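Local coordinates for protein secreted hemophore CSA2 (Candida albicans, PDB 4Y7S) that binds heme as a secreted, CFEM-domain hemophore and exchanges it with partner CFEM proteins, probably in a relay across the cell wall, so that the fungus can use iron from human hemoglobin, at residues G62-V65 / A66-R70; D73-N76 / F77-A81. All blocks are in the same frame, centred on the assembly; numbering follows the deposited sequence.

Contact 1. Residues G62-V65 / A66-R70; sequences GNCV and ASKCR
Ser67 and Asn63 are joined through a side chain as well as through the backbone: OG of Ser67 donates to O of Asn63 at 2.9 Å, approaching 29° out of the carbonyl plane, while the amide N of Ser67 makes only a weak, bent bond to the same oxygen. With OG turned to lie beside its own backbone N (chi1 -60°), the hydroxyl hangs back along the helix over the preceding turn. The regular i to i+4 bonds continue on both sides of this pair, from Ala66 N to Gly62 O at 2.9 Å and from Lys68 N to Cys64 O, also 2.9 Å. Cys69 N still reaches Val65 O at 2.8 Å, although Cys69 is the first residue to leave helical phi/psi, and Arg70 NH1 then folds back to the carbonyl of Ala66, O to NH1 2.9 Å, from above the carbonyl plane. This is the C-terminal end of helix 55-68 in the helical-basket CFEM fold, fastened by two of its four disulfides, Cys64 to Cys33 and Cys69 to Cys29. Across the turn, the apolar contact is CG1 of Val65 with CB of Cys69 at 4.0 Å, and Lys68 CG, beside its own backbone N (chi1 -59°), lies 3.9 Å from SG of Cys64. Val65 also rests on Leu105 of helix 99-110, and Asn63 packs on Gln25 of the second subunit.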
loop_
_atom_site.group_PDB
_atom_site.type_symbol
_atom_site.label_atom_id
_atom_site.label_comp_id
_atom_site.label_asym_id
_atom_site.label_seq_id
_atom_site.Cartn_x
_atom_site.Cartn_y
_atom_site.Cartn_z
ATOM N N GLY A 62 -0.493 0.433 13.306
ATOM C CA GLY A 62 -1.887 0.454 13.702
ATOM C C GLY A 62 -2.399 -0.890 14.200
ATOM O O GLY A 62 -3.110 -0.965 15.205
ATOM N N ASN A 63 -2.034 -1.956 13.499
ATOM C CA ASN A 63 -2.415 -3.299 13.907
ATOM C C ASN A 63 -1.885 -3.620 15.282
ATOM O O ASN A 63 -2.579 -4.220 16.096
ATOM C CB ASN A 63 -1.880 -4.324 12.925
ATOM C CG ASN A 63 -2.748 -4.470 11.723
ATOM O OD1 ASN A 63 -3.941 -4.167 11.760
ATOM N ND2 ASN A 63 -2.168 -4.966 10.642
ATOM N N CYS A 64 -0.642 -3.223 15.534
ATOM C CA CYS A 64 -0.014 -3.463 16.824
ATOM C C CYS A 64 -0.715 -2.676 17.953
ATOM O O CYS A 64 -1.000 -3.221 19.020
ATOM C CB CYS A 64 1.475 -3.100 16.751
ATOM S SG CYS A 64 2.401 -3.302 18.317
ATOM N N VAL A 65 -1.012 -1.401 17.711
ATOM C CA VAL A 65 -1.698 -0.609 18.717
ATOM C C VAL A 65 -3.079 -1.203 19.007
ATOM O O VAL A 65 -3.498 -1.262 20.165
ATOM C CB VAL A 65 -1.830 0.865 18.282
ATOM C CG1 VAL A 65 -2.823 1.622 19.159
ATOM C CG2 VAL A 65 -0.449 1.547 18.298
ATOM N N ALA A 66 -3.793 -1.626 17.969
ATOM C CA ALA A 66 -5.097 -2.240 18.158
ATOM C C ALA A 66 -5.033 -3.535 18.963
ATOM O O ALA A 66 -6.000 -3.914 19.599
ATOM C CB ALA A 66 -5.753 -2.509 16.818
ATOM N N SER A 67 -3.898 -4.213 18.922
ATOM C CA SER A 67 -3.732 -5.477 19.627
ATOM C C SER A 67 -3.306 -5.249 21.069
ATOM O O SER A 67 -3.718 -5.950 21.964
ATOM C CB SER A 67 -2.685 -6.335 18.924
ATOM O OG SER A 67 -3.081 -6.613 17.591
ATOM N N LYS A 68 -2.459 -4.249 21.258
ATOM C CA LYS A 68 -1.797 -4.012 22.536
ATOM C C LYS A 68 -2.477 -2.965 23.418
ATOM O O LYS A 68 -2.220 -2.910 24.623
ATOM C CB LYS A 68 -0.352 -3.561 22.272
ATOM C CG LYS A 68 0.524 -4.540 21.486
ATOM C CD LYS A 68 0.938 -5.744 22.261
ATOM C CE LYS A 68 1.790 -6.665 21.373
ATOM N NZ LYS A 68 1.901 -8.024 21.968
ATOM N N CYS A 69 -3.304 -2.104 22.820
ATOM C CA CYS A 69 -3.937 -0.977 23.538
ATOM C C CYS A 69 -5.477 -1.056 23.561
ATOM O O CYS A 69 -6.086 -1.555 22.615
ATOM C CB CYS A 69 -3.506 0.360 22.898
ATOM S SG CYS A 69 -1.713 0.677 22.925
ATOM N N ARG A 70 -6.094 -0.559 24.639
ATOM C CA ARG A 70 -7.558 -0.507 24.753
ATOM C C ARG A 70 -8.023 0.868 25.197
ATOM O O ARG A 70 -7.264 1.618 25.809
ATOM C CB ARG A 70 -8.077 -1.548 25.763
ATOM C CG ARG A 70 -7.706 -2.979 25.456
ATOM C CD ARG A 70 -8.714 -3.640 24.534
ATOM N NE ARG A 70 -8.275 -4.973 24.117
ATOM C CZ ARG A 70 -7.466 -5.211 23.085
ATOM N NH1 ARG A 70 -6.994 -4.205 22.341
ATOM N NH2 ARG A 70 -7.123 -6.459 22.792
#

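Contact 2. Residues D73-N76 / F77-A81; sequences DVTN and FRKLA
Helix 72-87 of the CFEM helical basket supplies this contact, two successive turns of regular alpha-helix. Four i to i+4 bonds define it, with N-H...O angles of 158° to 160°: the shortest runs from Arg78 N to Val74 O at 2.9 Å, and the longest from Leu80 N to Asn76 O at 3.1 Å. Thr75 and Lys79 lie side by side and point the same way, CG2 of Thr75 touching CE of Lys79 at 4.1 Å; Lys79 is the exposed member, while Thr75 also touches Ala109. The lysine chain runs extended beyond CG, which carries NZ to a water at 3.0 Å; the same water lies 2.5 Å from OD1 of Asn76, unusually close, so the bridge to the amide is doubtful in detail. Arg78 instead lays CG against O of Val74 at 3.4 Å, then bends at chi3 (85°) and leaves the turn, its guanidinium held by a salt bridge to Asp106 and a hydrogen bond to Ser102. Helix 99-110 thus covers one flank, where Leu105 and Ala108 also meet Val74, whereas Phe77 inserts between helix 55-68, at Val61 and Val65, and Ile22 of helix 19-22.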
loop_
_atom_site.group_PDB
_atom_site.type_symbol
_atom_site.label_atom_id
_atom_site.label_comp_id
_atom_site.label_asym_id
_atom_site.label_seq_id
_atom_site.Cartn_x
_atom_site.Cartn_y
_atom_site.Cartn_z
ATOM N N ASP A 73 -6.363 4.719 25.624
ATOM C CA ASP A 73 -4.997 4.559 25.136
ATOM C C ASP A 73 -4.987 4.540 23.605
ATOM O O ASP A 73 -4.084 5.095 22.967
ATOM C CB ASP A 73 -4.361 3.276 25.683
ATOM C CG ASP A 73 -4.028 3.366 27.150
ATOM O OD1 ASP A 73 -4.010 4.493 27.689
ATOM O OD2 ASP A 73 -3.831 2.295 27.773
ATOM N N VAL A 74 -5.970 3.885 22.999
ATOM C CA VAL A 74 -6.050 3.871 21.534
ATOM C C VAL A 74 -6.327 5.290 21.010
ATOM O O VAL A 74 -5.631 5.802 20.126
ATOM C CB VAL A 74 -7.142 2.921 21.014
ATOM C CG1 VAL A 74 -7.156 2.950 19.487
ATOM C CG2 VAL A 74 -6.895 1.490 21.511
ATOM N N THR A 75 -7.337 5.928 21.596
ATOM C CA THR A 75 -7.739 7.272 21.210
ATOM C C THR A 75 -6.585 8.287 21.333
ATOM O O THR A 75 -6.342 9.085 20.425
ATOM C CB THR A 75 -8.922 7.704 22.061
ATOM O OG1 THR A 75 -9.986 6.758 21.872
ATOM C CG2 THR A 75 -9.405 9.085 21.673
ATOM N N ASN A 76 -5.873 8.245 22.452
ATOM C CA ASN A 76 -4.737 9.130 22.669
ATOM C C ASN A 76 -3.581 8.840 21.713
ATOM O O ASN A 76 -2.940 9.760 21.199
ATOM C CB ASN A 76 -4.286 9.032 24.128
ATOM C CG ASN A 76 -5.196 9.785 25.058
ATOM O OD1 ASN A 76 -5.795 10.776 24.659
ATOM N ND2 ASN A 76 -5.358 9.288 26.291
ATOM N N PHE A 77 -3.312 7.571 21.458
ATOM C CA PHE A 77 -2.300 7.247 20.476
ATOM C C PHE A 77 -2.667 7.852 19.110
ATOM O O PHE A 77 -1.824 8.464 18.457
ATOM C CB PHE A 77 -2.079 5.749 20.305
ATOM C CG PHE A 77 -1.138 5.465 19.189
ATOM C CD1 PHE A 77 0.236 5.505 19.421
ATOM C CD2 PHE A 77 -1.603 5.280 17.892
ATOM C CE1 PHE A 77 1.136 5.313 18.384
ATOM C CE2 PHE A 77 -0.708 5.085 16.842
ATOM C CZ PHE A 77 0.660 5.102 17.093
ATOM N N ARG A 78 -3.919 7.701 18.686
ATOM C CA ARG A 78 -4.302 8.190 17.373
ATOM C C ARG A 78 -4.211 9.725 17.299
ATOM O O ARG A 78 -3.812 10.266 16.271
ATOM C CB ARG A 78 -5.718 7.765 16.990
ATOM C CG ARG A 78 -5.884 6.293 16.736
ATOM C CD ARG A 78 -7.282 5.973 16.156
ATOM N NE ARG A 78 -7.364 6.134 14.696
ATOM C CZ ARG A 78 -8.386 5.707 13.949
ATOM N NH1 ARG A 78 -9.425 5.108 14.514
ATOM N NH2 ARG A 78 -8.378 5.894 12.638
ATOM N N LYS A 79 -4.578 10.415 18.380
ATOM C CA LYS A 79 -4.471 11.866 18.428
ATOM C C LYS A 79 -3.032 12.307 18.267
ATOM O O LYS A 79 -2.758 13.272 17.575
ATOM C CB LYS A 79 -5.018 12.403 19.741
ATOM C CG LYS A 79 -6.523 12.376 19.784
ATOM C CD LYS A 79 -7.103 13.054 21.049
ATOM C CE LYS A 79 -8.635 13.032 21.000
ATOM N NZ LYS A 79 -9.240 13.343 22.314
ATOM N N LEU A 80 -2.113 11.606 18.912
ATOM C CA LEU A 80 -0.700 11.951 18.786
ATOM C C LEU A 80 -0.146 11.649 17.390
ATOM O O LEU A 80 0.629 12.445 16.839
ATOM C CB LEU A 80 0.120 11.219 19.835
ATOM C CG LEU A 80 -0.024 11.809 21.224
ATOM C CD1 LEU A 80 0.352 10.772 22.227
ATOM C CD2 LEU A 80 0.832 13.058 21.379
ATOM N N ALA A 81 -0.532 10.504 16.819
ATOM C CA ALA A 81 -0.103 10.155 15.473
ATOM C C ALA A 81 -0.579 11.196 14.467
ATOM O O ALA A 81 0.190 11.697 13.630
ATOM C CB ALA A 81 -0.617 8.774 15.088
HETATM O O HOH W 1 -8.107 11.845 24.628
#

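Contacts 1 and 2 follow each other in the chain, on helix 55-68 and helix 72-87, with their centres about 11 Å apart. They touch directly at two places: CG2 of Val65 packs on CE2 of the Phe77 ring at 3.8 Å, and O of Cys69 lies 3.3 Å from CG2 of Val74, where the chain leaves the first helix. Leu105 of helix 99-110 is a shared neighbour, touched by Val65 and Ala66 of contact 1 and by Val74 and Arg78 of contact 2, so three helices meet here. Neither contact includes Asp47, the axial ligand of the heme iron; both are structural packing away from that site.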